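Local coordinates for protein aryl esterase (Mycobacterium smegmatis, PDB 2Q0Q) that hydrolyses aryl esters and also catalyses acyl transfer to alcohols in water, as an oligomeric member of the SGNH hydrolase superfamily, at residues P30-T35 / F196-N201; G36-Q41 / A207-V212; L105-G110 / R166-L171. All blocks are in the same frame, centred on the assembly; numbering follows the deposited sequence.

Contacts 1 and 2 are two stations of one helix pair: both join helix 34-42 to helix 198-215, with centres 11 Å apart, and they touch where Trp34 packs on Leu208. Their segments alternate along the chain, in the order 30-35, 36-41, 196-201, 207-212. The two helices run side by side in the same general direction and pack against the central parallel sheet. Contact 3, between helices 104-119 and 164-175, is nested in the sequence interval that each of the others spans. Its centre lies about 26 Å from that of contact 1 and 24 Å from that of contact 2, on the opposite side of the chain's centre from contact 1, and a second subunit reaches it.

Contact 1 of 3, residues P30-T35 / F196-N201; sequences PDVRWT and FTEANN
The backbones of Trp34 and Asn201 come together with their CA atoms 4.4 Å apart, where the first turn of helix 34-42 meets that of helix 198-215, while the preceding loop diverges so that Val32 and Glu198 stand 6.5 Å apart at their CA atoms. Asn201 fills the narrow end. Its OD1 takes a weak, bent hydrogen bond from Trp34 N (3.0 Å, 133° at the hydrogen), and the same oxygen lies at the edge of the indole, near its plane, 3.5 Å from Trp34 CD1. Amide and indole planes are 20° apart although the two side chains run nearly at right angles. The other end of the amide turns back on its own helix: Asn201 ND2 donates to Thr197 O, which also accepts from Asn201 N, the two donors arriving from opposite faces of the carbonyl plane. The bonds at OD1 and ND2, both bent, together limit the rotation of the amide. Thr197 is the N-cap, and with Asn200 it forms a capping box: Asn200 N donates to Thr197 OG1 and Thr197 N to Asn200 OD1. Two residues before this N-cap stands His195, which with Ser11 and Asp192 probably forms the Ser-His-Asp triad of an SGNH hydrolase. The chi1 of Trp34, 68°, swings the indole toward helix 198-215 and places CD1 at the edge of the Phe196 ring, near its plane, 4.1 Å from CE1. Leu204 and Leu208 of that helix also touch the indole. Toward the outside, Val32 CG1 lies 3.8 Å from Glu198 CG, touching the aliphatic part of the glutamate. A water beside this pair donates to both Val32 O and Glu198 O, at 2.7 Å from each oxygen, bridging the wider gap between the backbones.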
# COMPACT_ATOMS: atom_id res chain seq x y z
N PRO G 30 20.23 -33.38 16.30
CA PRO G 30 20.95 -33.10 15.05
C PRO G 30 21.29 -34.34 14.20
O PRO G 30 21.34 -34.24 12.98
CB PRO G 30 22.23 -32.38 15.52
CG PRO G 30 22.26 -32.51 17.00
CD PRO G 30 20.88 -32.77 17.48
N ASP G 31 21.48 -35.49 14.84
CA ASP G 31 21.80 -36.74 14.15
C ASP G 31 20.56 -37.53 13.75
O ASP G 31 20.66 -38.58 13.10
CB ASP G 31 22.71 -37.61 15.04
CG ASP G 31 22.39 -37.45 16.52
OD1 ASP G 31 21.51 -38.16 17.02
OD2 ASP G 31 23.04 -36.60 17.18
N VAL G 32 19.38 -37.04 14.15
CA VAL G 32 18.14 -37.75 13.93
C VAL G 32 17.25 -37.12 12.87
O VAL G 32 16.66 -37.81 12.05
CB VAL G 32 17.36 -37.94 15.25
CG1 VAL G 32 16.00 -38.59 15.00
CG2 VAL G 32 18.20 -38.78 16.23
N ARG G 33 17.16 -35.79 12.87
CA ARG G 33 16.49 -35.13 11.77
C ARG G 33 17.19 -35.46 10.44
O ARG G 33 18.37 -35.79 10.40
CB ARG G 33 16.36 -33.62 12.04
CG ARG G 33 17.64 -32.82 12.32
CD ARG G 33 17.22 -31.46 12.83
NE ARG G 33 18.34 -30.53 12.94
CZ ARG G 33 18.94 -30.16 14.06
NH1 ARG G 33 18.58 -30.66 15.23
NH2 ARG G 33 19.93 -29.29 14.00
N TRP G 34 16.43 -35.45 9.35
CA TRP G 34 16.95 -35.95 8.07
C TRP G 34 18.08 -35.11 7.51
O TRP G 34 18.94 -35.63 6.81
CB TRP G 34 15.82 -36.13 7.03
CG TRP G 34 15.16 -34.88 6.51
CD1 TRP G 34 13.94 -34.37 6.87
CD2 TRP G 34 15.66 -34.02 5.49
NE1 TRP G 34 13.67 -33.23 6.16
CE2 TRP G 34 14.72 -32.98 5.32
CE3 TRP G 34 16.85 -34.00 4.73
CZ2 TRP G 34 14.91 -31.95 4.39
CZ3 TRP G 34 17.04 -32.98 3.82
CH2 TRP G 34 16.08 -31.97 3.66
N THR G 35 18.11 -33.82 7.85
CA THR G 35 19.22 -32.96 7.43
C THR G 35 20.55 -33.44 8.05
O THR G 35 21.62 -33.35 7.43
CB THR G 35 18.97 -31.45 7.79
OG1 THR G 35 18.68 -31.31 9.19
CG2 THR G 35 17.80 -30.94 7.00
N PHE G 196 7.15 -36.14 10.96
CA PHE G 196 7.90 -37.37 10.68
C PHE G 196 8.28 -38.10 11.94
O PHE G 196 8.62 -37.50 12.94
CB PHE G 196 9.21 -37.14 9.93
CG PHE G 196 9.06 -36.64 8.51
CD1 PHE G 196 10.18 -36.11 7.85
CD2 PHE G 196 7.85 -36.70 7.81
CE1 PHE G 196 10.10 -35.67 6.52
CE2 PHE G 196 7.76 -36.24 6.50
CZ PHE G 196 8.89 -35.70 5.85
N THR G 197 8.27 -39.42 11.84
CA THR G 197 8.90 -40.28 12.84
C THR G 197 10.41 -40.24 12.67
O THR G 197 10.93 -39.66 11.70
CB THR G 197 8.47 -41.73 12.70
OG1 THR G 197 8.74 -42.17 11.36
CG2 THR G 197 6.98 -41.87 13.00
N GLU G 198 11.12 -40.83 13.62
CA GLU G 198 12.57 -40.98 13.49
C GLU G 198 12.96 -41.79 12.25
O GLU G 198 13.94 -41.43 11.57
CB GLU G 198 13.15 -41.68 14.72
CG GLU G 198 13.05 -40.85 15.99
CD GLU G 198 13.58 -41.62 17.20
OE1 GLU G 198 13.11 -42.77 17.47
OE2 GLU G 198 14.45 -41.02 17.88
N ALA G 199 12.19 -42.85 11.98
CA ALA G 199 12.42 -43.74 10.81
C ALA G 199 12.11 -43.09 9.46
O ALA G 199 12.85 -43.32 8.46
CB ALA G 199 11.61 -45.04 10.95
N ASN G 200 11.06 -42.24 9.44
CA ASN G 200 10.82 -41.28 8.33
C ASN G 200 12.03 -40.40 8.03
O ASN G 200 12.40 -40.22 6.86
CB ASN G 200 9.67 -40.31 8.65
CG ASN G 200 8.32 -40.91 8.63
OD1 ASN G 200 7.35 -40.30 9.11
ND2 ASN G 200 8.21 -42.11 8.05
N ASN G 201 12.61 -39.82 9.09
CA ASN G 201 13.75 -38.91 8.93
C ASN G 201 14.96 -39.64 8.37
O ASN G 201 15.62 -39.21 7.43
CB ASN G 201 14.13 -38.27 10.27
CG ASN G 201 13.31 -37.05 10.57
OD1 ASN G 201 13.52 -36.00 9.97
ND2 ASN G 201 12.35 -37.19 11.50
O HOH W 1 16.43 -40.47 12.02

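Contact 2 of 3, residues G36-Q41 / A207-V212; sequences GVLAQQ and ALAEQV
Leu38 and Gln41 are the two residues of the 36-41 part of helix 34-42 that meet residues 207-212 of helix 198-215, in the flavodoxin-like alpha/beta/alpha fold of SGNH hydrolases, where both helices pack against the parallel sheet. The short helical segments approach to 8.8 Å between axes and cross at -53°, and Leu38 and Ala209 have the nearest CA atoms, 5.3 Å apart. Leu38 comes first. With CG anti to the backbone N (chi1 180°), its side chain reaches across, and the single methyl CD1 does all the touching. It sits over the backbone of the partner helix, 3.3 Å from Ala209 N, with Leu208 CB, Ala209 CB and Val212 CG2 about it on the partner's side. The small alanine side chain is consistent with this close approach. Beneath the pair, Leu38 and Val212 both rest on Ile88 of the central strand 86-90. One turn further along, Gln41 meets the same alanine by its aliphatic root alone; the side chain also touches Arg202 and Val206 of the C-terminal helix. No hydrogen bond links the two segments. The tightest carbon contact is that of Leu38 CD1 with Ala209 CA, 3.4 Å, while Gln41 CB stands 3.6 Å from Ala209 CB.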
# COMPACT_ATOMS: atom_id res chain seq x y z
N GLY G 36 20.47 -33.95 9.28
CA GLY G 36 21.63 -34.53 9.95
C GLY G 36 22.03 -35.87 9.38
O GLY G 36 23.22 -36.10 9.16
N VAL G 37 21.05 -36.74 9.13
CA VAL G 37 21.27 -38.03 8.47
C VAL G 37 21.88 -37.81 7.08
O VAL G 37 22.82 -38.53 6.69
CB VAL G 37 19.97 -38.83 8.34
CG1 VAL G 37 20.22 -40.07 7.50
CG2 VAL G 37 19.44 -39.18 9.73
N LEU G 38 21.39 -36.78 6.37
CA LEU G 38 21.97 -36.39 5.09
C LEU G 38 23.46 -36.06 5.26
O LEU G 38 24.29 -36.55 4.51
CB LEU G 38 21.21 -35.20 4.47
CG LEU G 38 21.69 -34.66 3.12
CD1 LEU G 38 21.66 -35.67 2.02
CD2 LEU G 38 20.83 -33.48 2.75
N ALA G 39 23.77 -35.23 6.26
CA ALA G 39 25.15 -34.79 6.48
C ALA G 39 26.09 -35.96 6.80
O ALA G 39 27.21 -36.03 6.27
CB ALA G 39 25.18 -33.73 7.59
N GLN G 40 25.61 -36.85 7.69
CA GLN G 40 26.31 -38.11 8.07
C GLN G 40 26.61 -38.94 6.83
O GLN G 40 27.74 -39.40 6.63
CB GLN G 40 25.43 -39.01 8.95
CG GLN G 40 25.20 -38.60 10.39
CD GLN G 40 24.09 -39.46 11.04
OE1 GLN G 40 24.03 -40.68 10.84
NE2 GLN G 40 23.21 -38.81 11.81
N GLN G 41 25.57 -39.16 6.05
CA GLN G 41 25.64 -40.04 4.90
C GLN G 41 26.57 -39.48 3.83
O GLN G 41 27.29 -40.24 3.19
CB GLN G 41 24.25 -40.30 4.33
CG GLN G 41 23.36 -41.14 5.24
CD GLN G 41 23.79 -42.59 5.31
OE1 GLN G 41 23.87 -43.28 4.29
NE2 GLN G 41 24.04 -43.06 6.52
N ALA G 207 17.95 -41.40 1.24
CA ALA G 207 17.53 -41.30 -0.15
C ALA G 207 18.08 -40.03 -0.76
O ALA G 207 18.55 -40.06 -1.89
CB ALA G 207 16.04 -41.29 -0.22
N LEU G 208 17.97 -38.93 -0.02
CA LEU G 208 18.46 -37.64 -0.51
C LEU G 208 19.99 -37.61 -0.62
O LEU G 208 20.54 -36.87 -1.46
CB LEU G 208 17.96 -36.48 0.37
CG LEU G 208 16.47 -36.10 0.20
CD1 LEU G 208 15.99 -35.13 1.29
CD2 LEU G 208 16.17 -35.54 -1.21
N ALA G 209 20.68 -38.34 0.26
CA ALA G 209 22.14 -38.44 0.16
C ALA G 209 22.50 -38.99 -1.23
O ALA G 209 23.36 -38.45 -1.92
CB ALA G 209 22.68 -39.33 1.26
N GLU G 210 21.81 -40.04 -1.68
CA GLU G 210 22.04 -40.55 -3.03
C GLU G 210 21.72 -39.49 -4.10
O GLU G 210 22.44 -39.33 -5.08
CB GLU G 210 21.20 -41.83 -3.23
CG GLU G 210 21.39 -42.49 -4.59
CD GLU G 210 20.43 -41.96 -5.67
OE1 GLU G 210 19.34 -41.44 -5.31
OE2 GLU G 210 20.91 -41.96 -6.88
N GLN G 211 20.63 -38.75 -3.90
CA GLN G 211 20.23 -37.74 -4.85
C GLN G 211 21.31 -36.66 -4.96
O GLN G 211 21.67 -36.27 -6.06
CB GLN G 211 18.91 -37.11 -4.42
CG GLN G 211 17.74 -38.04 -4.57
CD GLN G 211 17.31 -38.13 -6.01
OE1 GLN G 211 16.79 -37.15 -6.56
NE2 GLN G 211 17.58 -39.27 -6.65
N VAL G 212 21.81 -36.18 -3.81
CA VAL G 212 22.87 -35.16 -3.78
C VAL G 212 24.12 -35.62 -4.51
O VAL G 212 24.67 -34.89 -5.34
CB VAL G 212 23.22 -34.78 -2.34
CG1 VAL G 212 24.51 -33.93 -2.30
CG2 VAL G 212 22.08 -34.00 -1.73

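Contact 3 of 3, residues L105-G110 / R166-L171; sequences LDIALG and RVYSAL
A chi1 of -76° turns Tyr168 CG away from its carbonyl carbon and lays the ring beside residues 105-110 of helix 104-119, where Ile107, whose CG2 is anti to its own backbone N, presents that methyl to the ring edge. Ile107 CG2 lies near the ring plane, 3.3 Å from Tyr168 OH. The hydroxyl's polar partner is elsewhere, in a hydrogen bond with Leu91 O, which holds the phenol end in place. Further back along the ring, Tyr168 CE1 is 3.8 Å from Ala108 CA, in an oblique approach. Ala108 is the hub of the contact: its methyl meets Val167 CG2 at 3.8 Å, and its carbonyl oxygen is touched by a methyl of the next turn, Leu171 CD2, 3.4 Å from Ala108 O. Three side chains thus reach the methyl, CA and carbonyl oxygen of this one short residue, and the packing is mainly apolar, with no hydrogen bond between the segments. From a second subunit, Trp149 also packs on Ala108, and Arg101 makes a salt bridge with Asp106. The segment axes approach to 9.3 Å and cross at -42°, an arrangement of neighbouring helices covering a parallel sheet in an alpha/beta/alpha sandwich, with Tyr168 reaching down onto strands 133-138 and 179-181.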
# COMPACT_ATOMS: atom_id res chain seq x y z
N LEU G 105 -2.15 -26.61 -8.07
CA LEU G 105 -1.57 -25.70 -9.06
C LEU G 105 -1.04 -24.42 -8.41
O LEU G 105 0.08 -23.97 -8.70
CB LEU G 105 -2.57 -25.30 -10.13
CG LEU G 105 -2.09 -24.16 -11.04
CD1 LEU G 105 -0.81 -24.55 -11.79
CD2 LEU G 105 -3.19 -23.75 -11.99
N ASP G 106 -1.84 -23.83 -7.52
CA ASP G 106 -1.39 -22.60 -6.81
C ASP G 106 -0.09 -22.86 -6.05
O ASP G 106 0.83 -22.02 -6.04
CB ASP G 106 -2.41 -22.12 -5.79
CG ASP G 106 -3.70 -21.66 -6.40
OD1 ASP G 106 -3.70 -21.15 -7.54
OD2 ASP G 106 -4.74 -21.81 -5.70
N ILE G 107 -0.01 -24.03 -5.44
CA ILE G 107 1.17 -24.41 -4.66
C ILE G 107 2.36 -24.63 -5.59
O ILE G 107 3.45 -24.22 -5.30
CB ILE G 107 0.86 -25.68 -3.81
CG1 ILE G 107 -0.33 -25.39 -2.90
CG2 ILE G 107 2.08 -26.12 -3.01
CD1 ILE G 107 -0.75 -26.54 -2.06
N ALA G 108 2.13 -25.32 -6.70
CA ALA G 108 3.21 -25.51 -7.67
C ALA G 108 3.76 -24.17 -8.17
O ALA G 108 4.97 -24.01 -8.36
CB ALA G 108 2.73 -26.39 -8.84
N LEU G 109 2.87 -23.22 -8.39
CA LEU G 109 3.28 -21.89 -8.81
C LEU G 109 4.15 -21.19 -7.75
O LEU G 109 5.14 -20.55 -8.09
CB LEU G 109 2.07 -21.06 -9.21
CG LEU G 109 1.44 -21.46 -10.55
CD1 LEU G 109 -0.00 -20.98 -10.61
CD2 LEU G 109 2.23 -20.90 -11.72
N GLY G 110 3.80 -21.35 -6.47
CA GLY G 110 4.63 -20.84 -5.39
C GLY G 110 6.00 -21.51 -5.39
O GLY G 110 7.01 -20.84 -5.25
N ARG G 166 2.74 -35.04 -8.46
CA ARG G 166 2.37 -34.88 -9.85
C ARG G 166 2.65 -33.48 -10.38
O ARG G 166 3.29 -33.32 -11.43
CB ARG G 166 0.88 -35.20 -10.05
CG ARG G 166 0.45 -35.13 -11.50
CD ARG G 166 -0.94 -35.66 -11.72
NE ARG G 166 -1.94 -34.87 -11.01
CZ ARG G 166 -2.47 -33.73 -11.45
NH1 ARG G 166 -2.10 -33.21 -12.62
NH2 ARG G 166 -3.39 -33.10 -10.71
N VAL G 167 2.15 -32.48 -9.67
CA VAL G 167 2.28 -31.10 -10.14
C VAL G 167 3.73 -30.61 -10.04
O VAL G 167 4.17 -29.88 -10.92
CB VAL G 167 1.27 -30.09 -9.45
CG1 VAL G 167 -0.17 -30.52 -9.69
CG2 VAL G 167 1.55 -29.91 -7.97
N TYR G 168 4.47 -31.01 -9.00
CA TYR G 168 5.88 -30.62 -8.89
C TYR G 168 6.74 -31.34 -9.93
O TYR G 168 7.70 -30.74 -10.45
CB TYR G 168 6.48 -30.90 -7.49
CG TYR G 168 6.09 -29.96 -6.35
CD1 TYR G 168 5.08 -29.02 -6.47
CD2 TYR G 168 6.73 -30.07 -5.12
CE1 TYR G 168 4.73 -28.18 -5.40
CE2 TYR G 168 6.40 -29.24 -4.05
CZ TYR G 168 5.40 -28.31 -4.20
OH TYR G 168 5.08 -27.50 -3.13
N SER G 169 6.42 -32.60 -10.24
CA SER G 169 7.12 -33.29 -11.31
C SER G 169 6.93 -32.60 -12.67
O SER G 169 7.89 -32.45 -13.45
CB SER G 169 6.68 -34.74 -11.42
OG SER G 169 7.47 -35.43 -12.38
N ALA G 170 5.69 -32.21 -12.94
CA ALA G 170 5.33 -31.45 -14.14
C ALA G 170 6.10 -30.15 -14.20
O ALA G 170 6.70 -29.83 -15.23
CB ALA G 170 3.84 -31.13 -14.17
N LEU G 171 6.05 -29.41 -13.10
CA LEU G 171 6.75 -28.12 -12.99
C LEU G 171 8.23 -28.30 -13.29
O LEU G 171 8.81 -27.60 -14.14
CB LEU G 171 6.56 -27.56 -11.59
CG LEU G 171 7.41 -26.32 -11.31
CD1 LEU G 171 7.01 -25.16 -12.24
CD2 LEU G 171 7.31 -25.91 -9.86